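Local atomic coordinates of beta chain (Acipenser stellatus, PDB entry 6IYI), a protein that probably carries oxygen on its haem as the beta chain of a four-chain haemoglobin. Residues Phe9-Leu14 against His127-Lys132. Residues are numbered along the deposited sequence; the frame is centred on the assembly and turned at random.
Sequences FAITTL and HAAWQK
Trp130 reaches out from helix 124-142 and lays its indole against Ile11 and Leu14 of helix 5-15, where the axes of the two short segments pass within 9.0 Å of each other, almost at right angles (crossing angle -91°). Ile11 sits over one face: its CG2 lies 3.8 Å from CZ2 of Trp130, offset toward the rim of the ring. Leu14 approaches at a slant, packing its CD2 tightly against the pyrrole part, 3.2 Å from NE1 of Trp130. With CG anti to the backbone N (chi1 -164°), the Leu14 branch extends toward the indole, and chi2 (76°) brings CD2 onto it. NE1 is buried here without a hydrogen-bond partner; the carbonyl O of Ala10, near the ring plane at the edge, stays 3.8 Å from NE1. Beside the ring, the helices meet through two methyls, CB of Ala10 and CB of Ala129, 4.0 Å apart. An alanine in place of Trp130 would probably leave Ile11 and Leu14 facing a gap between the helices. Away from the indole the helix is looser: Thr12 points away from helix 124-142 and is exposed, as is Phe9, while the partly exposed Thr13 donates a hydrogen bond from OG1 to Phe9 O (2.6 Å). This is the crossing of the A and H helices of the globin fold, flanked by helix 58-76, whose Ile75 touches Ile11 and Trp130, and helix 101-118, which offers Leu114 to Trp130 and Phe118 to Leu14.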
loop_
_atom_site.group_PDB
_atom_site.type_symbol
_atom_site.label_atom_id
_atom_site.label_comp_id
_atom_site.label_asym_id
_atom_site.label_seq_id
_atom_site.Cartn_x
_atom_site.Cartn_y
_atom_site.Cartn_z
ATOM N N PHE B 9 -22.849 16.225 10.615
ATOM C CA PHE B 9 -22.713 17.349 11.499
ATOM C C PHE B 9 -21.262 17.511 11.990
ATOM O O PHE B 9 -20.784 18.626 12.158
ATOM C CB PHE B 9 -23.621 17.124 12.723
ATOM C CG PHE B 9 -23.508 18.189 13.771
ATOM C CD1 PHE B 9 -24.147 19.420 13.594
ATOM C CD2 PHE B 9 -22.747 17.979 14.905
ATOM C CE1 PHE B 9 -24.033 20.399 14.558
ATOM C CE2 PHE B 9 -22.635 18.945 15.859
ATOM C CZ PHE B 9 -23.287 20.161 15.702
ATOM N N ALA B 10 -20.578 16.407 12.267
ATOM C CA ALA B 10 -19.175 16.465 12.706
ATOM C C ALA B 10 -18.343 17.123 11.647
ATOM O O ALA B 10 -17.473 17.930 11.947
ATOM C CB ALA B 10 -18.591 15.091 12.995
ATOM N N ILE B 11 -18.608 16.759 10.413
ATOM C CA ILE B 11 -17.862 17.315 9.315
ATOM C C ILE B 11 -18.158 18.803 9.061
ATOM O O ILE B 11 -17.215 19.611 8.897
ATOM C CB ILE B 11 -18.091 16.507 8.019
ATOM C CG1 ILE B 11 -17.479 15.120 8.180
ATOM C CG2 ILE B 11 -17.488 17.229 6.816
ATOM C CD1 ILE B 11 -18.015 14.143 7.184
ATOM N N THR B 12 -19.446 19.166 8.979
ATOM C CA THR B 12 -19.771 20.515 8.547
ATOM C C THR B 12 -19.440 21.544 9.617
ATOM O O THR B 12 -18.994 22.637 9.311
ATOM C CB THR B 12 -21.227 20.656 8.070
ATOM O OG1 THR B 12 -22.114 20.230 9.079
ATOM C CG2 THR B 12 -21.489 19.879 6.828
ATOM N N THR B 13 -19.611 21.172 10.858
ATOM C CA THR B 13 -19.278 22.007 12.009
ATOM C C THR B 13 -17.785 22.257 12.162
ATOM O O THR B 13 -17.367 23.396 12.384
ATOM C CB THR B 13 -19.796 21.334 13.280
ATOM O OG1 THR B 13 -21.179 21.041 13.070
ATOM C CG2 THR B 13 -19.627 22.203 14.501
ATOM N N LEU B 14 -16.983 21.207 11.994
ATOM C CA LEU B 14 -15.522 21.384 12.014
ATOM C C LEU B 14 -15.128 22.274 10.875
ATOM O O LEU B 14 -14.327 23.165 11.038
ATOM C CB LEU B 14 -14.769 20.042 11.976
ATOM C CG LEU B 14 -13.305 20.161 12.370
ATOM C CD1 LEU B 14 -13.222 20.323 13.878
ATOM C CD2 LEU B 14 -12.480 18.955 11.945
ATOM N N HIS B 127 -12.701 12.746 14.481
ATOM C CA HIS B 127 -11.540 12.144 13.682
ATOM C C HIS B 127 -12.059 11.012 12.802
ATOM O O HIS B 127 -11.827 11.021 11.637
ATOM C CB HIS B 127 -10.360 11.806 14.657
ATOM C CG HIS B 127 -9.207 11.036 14.083
ATOM N ND1 HIS B 127 -8.305 10.384 14.895
ATOM C CD2 HIS B 127 -8.760 10.887 12.830
ATOM C CE1 HIS B 127 -7.378 9.810 14.153
ATOM N NE2 HIS B 127 -7.622 10.108 12.890
ATOM N N ALA B 128 -12.891 10.140 13.326
ATOM C CA ALA B 128 -13.432 9.013 12.559
ATOM C C ALA B 128 -14.268 9.482 11.397
ATOM O O ALA B 128 -14.165 8.962 10.252
ATOM C CB ALA B 128 -14.235 8.041 13.447
ATOM N N ALA B 129 -15.096 10.484 11.658
ATOM C CA ALA B 129 -15.891 11.022 10.551
ATOM C C ALA B 129 -15.013 11.678 9.472
ATOM O O ALA B 129 -15.312 11.541 8.289
ATOM C CB ALA B 129 -16.881 12.064 11.073
ATOM N N TRP B 130 -14.008 12.456 9.894
ATOM C CA TRP B 130 -13.109 13.059 8.962
ATOM C C TRP B 130 -12.249 12.003 8.170
ATOM O O TRP B 130 -12.008 12.180 6.991
ATOM C CB TRP B 130 -12.266 14.140 9.643
ATOM C CG TRP B 130 -12.964 15.379 9.577
ATOM C CD1 TRP B 130 -13.781 15.914 10.517
ATOM C CD2 TRP B 130 -12.990 16.281 8.472
ATOM N NE1 TRP B 130 -14.328 17.114 10.053
ATOM C CE2 TRP B 130 -13.826 17.357 8.816
ATOM C CE3 TRP B 130 -12.323 16.329 7.259
ATOM C CZ2 TRP B 130 -14.052 18.414 7.961
ATOM C CZ3 TRP B 130 -12.561 17.363 6.430
ATOM C CH2 TRP B 130 -13.398 18.410 6.793
ATOM N N GLN B 131 -11.874 10.914 8.826
ATOM C CA GLN B 131 -11.142 9.887 8.118
ATOM C C GLN B 131 -12.080 9.304 7.051
ATOM O O GLN B 131 -11.634 9.006 5.978
ATOM C CB GLN B 131 -10.691 8.750 9.030
ATOM C CG GLN B 131 -9.972 7.611 8.334
ATOM C CD GLN B 131 -8.756 8.081 7.567
ATOM O OE1 GLN B 131 -8.017 8.992 8.020
ATOM N NE2 GLN B 131 -8.515 7.451 6.400
ATOM N N LYS B 132 -13.365 9.131 7.375
ATOM C CA LYS B 132 -14.334 8.599 6.379
ATOM C C LYS B 132 -14.450 9.579 5.252
ATOM O O LYS B 132 -14.382 9.213 4.105
ATOM C CB LYS B 132 -15.687 8.346 7.048
ATOM C CG LYS B 132 -16.730 7.747 6.124
ATOM C CD LYS B 132 -18.024 7.523 6.885
ATOM C CE LYS B 132 -19.129 7.183 5.884
ATOM N NZ LYS B 132 -20.365 6.835 6.616
#